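PDB 3IBT: 1H-3-hydroxy-4-oxoquinoline 2,4-dioxygenase from Pseudomonas putida, which catalyses the cofactor-independent, ring-cleaving dioxygenation of 3-hydroxy-1H-quinolin-4-one by O2, giving N-formylanthranilate and carbon monoxide during oxoquinoline degradation. Local coordinates for residues 60-65 / 171-176; 198-203 / 229-234. All coordinates share one frame; numbering follows the deposited sequence.

Interaction 1. Residues 60-65 / 171-176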
loop_
_atom_site.group_PDB
_atom_site.type_symbol
_atom_site.label_atom_id
_atom_site.label_comp_id
_atom_site.label_asym_id
_atom_site.label_seq_id
_atom_site.Cartn_x
_atom_site.Cartn_y
_atom_site.Cartn_z
ATOM N N ALA A 60 0.161 -9.090 -14.996
ATOM C CA ALA A 60 1.225 -9.600 -15.871
ATOM C C ALA A 60 1.017 -9.165 -17.329
ATOM O O ALA A 60 1.946 -9.185 -18.147
ATOM C CB ALA A 60 1.307 -11.130 -15.772
ATOM N N LYS A 61 -0.204 -8.757 -17.644
ATOM C CA LYS A 61 -0.527 -8.375 -18.995
ATOM C C LYS A 61 -0.526 -6.865 -19.162
ATOM O O LYS A 61 -0.891 -6.332 -20.223
ATOM C CB LYS A 61 -1.871 -8.983 -19.404
ATOM C CG LYS A 61 -1.790 -10.429 -19.887
ATOM C CD LYS A 61 -1.395 -10.500 -21.347
ATOM C CE LYS A 61 -2.371 -11.408 -22.118
ATOM N NZ LYS A 61 -2.294 -12.840 -21.657
ATOM N N GLN A 62 -0.093 -6.191 -18.099
ATOM C CA GLN A 62 -0.115 -4.733 -18.004
ATOM C C GLN A 62 -1.159 -4.149 -18.973
ATOM O O GLN A 62 -0.834 -3.652 -20.064
ATOM C CB GLN A 62 1.287 -4.148 -18.194
ATOM C CG GLN A 62 1.314 -2.669 -17.938
ATOM C CD GLN A 62 2.561 -2.210 -17.267
ATOM O OE1 GLN A 62 3.573 -2.913 -17.265
ATOM N NE2 GLN A 62 2.509 -1.002 -16.701
ATOM N N THR A 63 -2.419 -4.250 -18.553
ATOM C CA THR A 63 -3.546 -3.946 -19.416
ATOM C C THR A 63 -3.957 -2.494 -19.294
ATOM O O THR A 63 -4.198 -1.983 -18.205
ATOM C CB THR A 63 -4.766 -4.836 -19.106
ATOM O OG1 THR A 63 -4.346 -6.195 -18.965
ATOM C CG2 THR A 63 -5.772 -4.754 -20.227
ATOM N N ASP A 64 -4.054 -1.834 -20.436
ATOM C CA ASP A 64 -4.552 -0.471 -20.481
ATOM C C ASP A 64 -6.080 -0.493 -20.365
ATOM O O ASP A 64 -6.695 -1.502 -19.984
ATOM C CB ASP A 64 -4.120 0.219 -21.785
ATOM C CG ASP A 64 -2.931 -0.488 -22.451
ATOM O OD1 ASP A 64 -1.876 -0.655 -21.784
ATOM O OD2 ASP A 64 -3.066 -0.889 -23.644
ATOM N N SER A 65 -6.666 0.633 -20.739
ATOM C CA SER A 65 -8.046 0.978 -20.484
ATOM C C SER A 65 -7.893 2.426 -20.089
ATOM O O SER A 65 -6.766 2.949 -20.078
ATOM C CB SER A 65 -8.643 0.172 -19.322
ATOM O OG SER A 65 -9.987 0.608 -19.017
ATOM N N PRO A 171 10.372 -0.660 -12.210
ATOM C CA PRO A 171 10.679 0.198 -13.332
ATOM C C PRO A 171 10.201 -0.471 -14.636
ATOM O O PRO A 171 10.166 0.154 -15.683
ATOM C CB PRO A 171 12.213 0.338 -13.254
ATOM C CG PRO A 171 12.659 -0.467 -12.037
ATOM C CD PRO A 171 11.554 -1.429 -11.777
ATOM N N TRP A 172 9.800 -1.734 -14.519
ATOM C CA TRP A 172 9.281 -2.544 -15.615
ATOM C C TRP A 172 7.931 -2.035 -16.133
ATOM O O TRP A 172 7.656 -2.130 -17.340
ATOM C CB TRP A 172 9.178 -4.003 -15.152
ATOM C CG TRP A 172 8.414 -4.895 -16.043
ATOM C CD1 TRP A 172 8.846 -5.429 -17.211
ATOM C CD2 TRP A 172 7.075 -5.382 -15.840
ATOM N NE1 TRP A 172 7.861 -6.210 -17.768
ATOM C CE2 TRP A 172 6.761 -6.201 -16.952
ATOM C CE3 TRP A 172 6.110 -5.198 -14.837
ATOM C CZ2 TRP A 172 5.512 -6.848 -17.095
ATOM C CZ3 TRP A 172 4.865 -5.842 -14.972
ATOM C CH2 TRP A 172 4.582 -6.659 -16.103
ATOM N N PHE A 173 7.102 -1.491 -15.232
ATOM C CA PHE A 173 5.804 -0.896 -15.613
ATOM C C PHE A 173 5.993 0.323 -16.535
ATOM O O PHE A 173 7.084 0.914 -16.581
ATOM C CB PHE A 173 4.990 -0.474 -14.386
ATOM C CG PHE A 173 4.496 -1.620 -13.526
ATOM C CD1 PHE A 173 5.190 -1.996 -12.387
ATOM C CD2 PHE A 173 3.309 -2.276 -13.827
ATOM C CE1 PHE A 173 4.723 -3.032 -11.587
ATOM C CE2 PHE A 173 2.839 -3.306 -13.040
ATOM C CZ PHE A 173 3.539 -3.685 -11.923
ATOM N N HIS A 174 4.940 0.708 -17.258
ATOM C CA HIS A 174 5.069 1.771 -18.245
ATOM C C HIS A 174 5.135 3.169 -17.644
ATOM O O HIS A 174 4.544 3.442 -16.596
ATOM C CB HIS A 174 3.937 1.711 -19.273
ATOM C CG HIS A 174 3.822 0.393 -19.967
ATOM N ND1 HIS A 174 2.622 -0.087 -20.456
ATOM C CD2 HIS A 174 4.747 -0.554 -20.246
ATOM C CE1 HIS A 174 2.815 -1.265 -21.017
ATOM N NE2 HIS A 174 4.095 -1.572 -20.901
ATOM N N GLY A 175 5.836 4.059 -18.350
ATOM C CA GLY A 175 5.871 5.487 -18.010
ATOM C C GLY A 175 4.500 6.095 -17.770
ATOM O O GLY A 175 4.326 6.900 -16.850
ATOM N N GLU A 176 3.526 5.699 -18.596
ATOM C CA GLU A 176 2.125 6.107 -18.408
ATOM C C GLU A 176 1.505 5.644 -17.051
ATOM O O GLU A 176 0.545 6.237 -16.530
ATOM C CB GLU A 176 1.287 5.672 -19.611
ATOM C CG GLU A 176 1.588 6.483 -20.875
ATOM C CD GLU A 176 0.360 6.354 -21.888
ATOM O OE1 GLU A 176 -0.631 5.498 -21.653
ATOM O OE2 GLU A 176 0.497 7.041 -23.010
#
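At the junction between the core and the helical cap of this alpha/beta-hydrolase fold, Gln62 reaches from the loop after strand 49-53 to Trp172, Phe173 and His174, just ahead of cap helix 175-192. Its CG stands anti to the backbone N (chi1 -173°), which carries the side chain out of its own loop toward the cap. There the amide stacks on the imidazole of His174: the planes are only 7° apart, and Gln62 CD sits 3.8 Å above the ring plane, over its centre. Behind it, Gln62 CG makes a CH-pi contact, 4.0 Å from the centroid of the His174 ring. His174 is also the N-cap residue of helix 175-192, so the stack falls right at the helix start. On Phe173 the same amide meets an edge, its plane 70° from the ring and Gln62 CD 3.5 Å from Phe173 CD2. One terminal atom of the Gln62 amide lies over a face of the Trp172 indole, toward its rim, while Ala60 O approaches the indole edge, 4.2 Å from Trp172 CH2. Within the cap segment, Trp172 CE3 covers the centre of one Phe173 face. With the amide cut back to an alanine here, the imidazole would probably lose its stacked partner and be freer to turn, and a gap would open between loop and cap. Phe173 also packs edge-to-face with His58, and its side chain comes within about 4 Å of that of Cys31, a substrate-binding residue by similarity. Pro171 turns to Arg146 and Phe150 of helix 142-154, while the contact itself joins the entrance of helix 175-192 to the loop leading into helix 70-83.

Interaction 2. Residues 198-203 / 229-234. Unlike the reference sequence in segment 198-203: Asp200 (reference Glu).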
loop_
_atom_site.group_PDB
_atom_site.type_symbol
_atom_site.label_atom_id
_atom_site.label_comp_id
_atom_site.label_asym_id
_atom_site.label_seq_id
_atom_site.Cartn_x
_atom_site.Cartn_y
_atom_site.Cartn_z
ATOM N N ARG A 198 -6.640 12.866 6.382
ATOM C CA ARG A 198 -7.539 11.861 5.832
ATOM C C ARG A 198 -8.198 11.037 6.957
ATOM O O ARG A 198 -9.426 11.028 7.085
ATOM C CB ARG A 198 -6.773 10.967 4.848
ATOM C CG ARG A 198 -7.529 9.809 4.303
ATOM C CD ARG A 198 -8.845 10.255 3.814
ATOM N NE ARG A 198 -9.505 9.268 2.961
ATOM C CZ ARG A 198 -10.787 8.953 3.090
ATOM N NH1 ARG A 198 -11.353 8.068 2.275
ATOM N NH2 ARG A 198 -11.505 9.531 4.050
HETATM N N MSE A 199 -7.359 10.411 7.785
HETATM C CA MSE A 199 -7.765 9.462 8.810
HETATM C C MSE A 199 -8.575 10.152 9.888
HETATM O O MSE A 199 -9.637 9.663 10.313
HETATM C CB MSE A 199 -6.535 8.746 9.412
HETATM C CG MSE A 199 -5.866 7.733 8.458
HETATM SE SE MSE A 199 -4.247 6.715 9.099
HETATM C CE MSE A 199 -2.885 8.176 9.193
ATOM N N ASP A 200 -8.094 11.311 10.301
ATOM C CA ASP A 200 -8.760 12.087 11.310
ATOM C C ASP A 200 -10.203 12.501 10.878
ATOM O O ASP A 200 -11.028 12.888 11.701
ATOM C CB ASP A 200 -7.866 13.289 11.633
ATOM C CG ASP A 200 -7.958 13.745 13.117
ATOM O OD1 ASP A 200 -8.852 13.238 13.865
ATOM O OD2 ASP A 200 -7.131 14.626 13.531
ATOM N N SER A 201 -10.533 12.362 9.599
ATOM C CA SER A 201 -11.816 12.831 9.118
ATOM C C SER A 201 -12.775 11.711 8.804
ATOM O O SER A 201 -13.858 11.953 8.267
ATOM C CB SER A 201 -11.638 13.707 7.884
ATOM O OG SER A 201 -11.436 12.887 6.753
ATOM N N LEU A 202 -12.386 10.482 9.101
ATOM C CA LEU A 202 -13.369 9.401 9.061
ATOM C C LEU A 202 -14.350 9.643 10.216
ATOM O O LEU A 202 -13.945 10.082 11.305
ATOM C CB LEU A 202 -12.718 8.023 9.177
ATOM C CG LEU A 202 -11.527 7.668 8.290
ATOM C CD1 LEU A 202 -10.805 6.536 8.899
ATOM C CD2 LEU A 202 -11.966 7.261 6.953
ATOM N N PRO A 203 -15.656 9.435 9.961
ATOM C CA PRO A 203 -16.707 9.592 11.009
ATOM C C PRO A 203 -16.598 8.585 12.174
ATOM O O PRO A 203 -16.935 8.914 13.321
ATOM C CB PRO A 203 -18.014 9.372 10.242
ATOM C CG PRO A 203 -17.616 8.636 8.981
ATOM C CD PRO A 203 -16.220 9.087 8.640
ATOM N N ALA A 229 -0.404 9.419 21.049
ATOM C CA ALA A 229 -0.665 9.718 22.445
ATOM C C ALA A 229 -1.946 10.552 22.552
ATOM O O ALA A 229 -2.549 10.671 23.621
ATOM C CB ALA A 229 0.497 10.449 23.013
ATOM N N GLY A 230 -2.360 11.121 21.423
ATOM C CA GLY A 230 -3.583 11.925 21.356
ATOM C C GLY A 230 -4.787 11.226 20.713
ATOM O O GLY A 230 -5.924 11.653 20.878
ATOM N N HIS A 231 -4.547 10.146 19.985
ATOM C CA HIS A 231 -5.579 9.546 19.199
ATOM C C HIS A 231 -5.505 8.029 19.323
ATOM O O HIS A 231 -4.755 7.406 18.553
ATOM C CB HIS A 231 -5.293 9.925 17.769
ATOM C CG HIS A 231 -5.422 11.387 17.497
ATOM N ND1 HIS A 231 -6.631 11.985 17.192
ATOM C CD2 HIS A 231 -4.499 12.369 17.472
ATOM C CE1 HIS A 231 -6.445 13.270 16.979
ATOM N NE2 HIS A 231 -5.159 13.530 17.144
ATOM N N SER A 232 -6.251 7.413 20.257
ATOM C CA SER A 232 -6.011 5.973 20.556
ATOM C C SER A 232 -6.487 4.909 19.521
ATOM O O SER A 232 -6.356 3.693 19.724
ATOM C CB SER A 232 -6.395 5.600 22.003
ATOM O OG SER A 232 -7.738 5.924 22.293
ATOM N N TRP A 233 -6.981 5.379 18.387
ATOM C CA TRP A 233 -7.268 4.517 17.259
ATOM C C TRP A 233 -6.000 4.356 16.410
ATOM O O TRP A 233 -6.041 3.648 15.372
ATOM C CB TRP A 233 -8.417 5.097 16.420
ATOM C CG TRP A 233 -8.207 6.521 16.032
ATOM C CD1 TRP A 233 -8.629 7.622 16.718
ATOM C CD2 TRP A 233 -7.509 7.014 14.880
ATOM N NE1 TRP A 233 -8.237 8.779 16.072
ATOM C CE2 TRP A 233 -7.545 8.436 14.942
ATOM C CE3 TRP A 233 -6.862 6.402 13.805
ATOM C CZ2 TRP A 233 -6.963 9.250 13.976
ATOM C CZ3 TRP A 233 -6.271 7.230 12.833
ATOM C CH2 TRP A 233 -6.342 8.641 12.928
ATOM N N PHE A 234 -4.891 5.000 16.832
ATOM C CA PHE A 234 -3.623 4.980 16.070
ATOM C C PHE A 234 -2.497 4.235 16.818
ATOM O O PHE A 234 -2.346 4.341 18.042
ATOM C CB PHE A 234 -3.222 6.398 15.604
ATOM C CG PHE A 234 -2.125 6.435 14.560
ATOM C CD1 PHE A 234 -2.373 6.116 13.240
ATOM C CD2 PHE A 234 -0.851 6.837 14.888
ATOM C CE1 PHE A 234 -1.348 6.132 12.278
ATOM C CE2 PHE A 234 0.161 6.875 13.916
ATOM C CZ PHE A 234 -0.088 6.517 12.620
#
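The C-terminal end of helix 195-200 packs against the type I beta turn His231-Phe234, which links helix 218-230 to edge strand 234-238, through Met199 and Asp200 on one side and three rings on the other. Met199, present as selenomethionine, lies against the far corner of the Trp233 indole, its CB 3.5 Å from Trp233 CH2. Farther out the chain bends at its last torsion (chi3 -69°), bringing the methyl to Phe234, with Met199 CE 4.0 Å from Phe234 CE1. The selenium takes part in a Met-aromatic contact, 5.5 Å from the Phe234 centroid and oblique to the ring. Phe234 CB and His231 O lie over one face of the Trp233 indole, toward its rim. Asp200 brings its carboxylate to His231 with the two planes nearly perpendicular (89°); Asp200 OD2 is 3.8 Å from His231 CE1. The turn is closed by Phe234 N to His231 O (3.0 Å). Where the helix ends, Arg198 O takes both Ser201 N and Ser201 OG on the same face of its plane, and Lys205 NZ bonds to the carbonyls of Asp200 and Leu202. Met199 and Trp233 both touch Ile208 of strand 207-212, and His231 stacks on Phe227. The turn completes the beta-alpha-beta crossover from strand 207-212 through helix 218-230 to strand 234-238, a unit characteristic of the alpha/beta-hydrolase sheet.

Interactions 1 and 2 lie on opposite sides of the chain's centre, their own centres 35 Å apart and their nearest atoms about 22 Å apart, without touching. Along the chain they come in series, interaction 1 closing before interaction 2 opens. The helices between strands 115-119 and 207-212 connect them: helix 175-192 begins at interaction 1, and helix 195-200, which follows it, ends at interaction 2. The helical stretch between these strands thus packs at two distant places, first at the loop after strand 49-53, beside the putative substrate site, and then at the edge of the sheet, just before the chain enters strand 207-212.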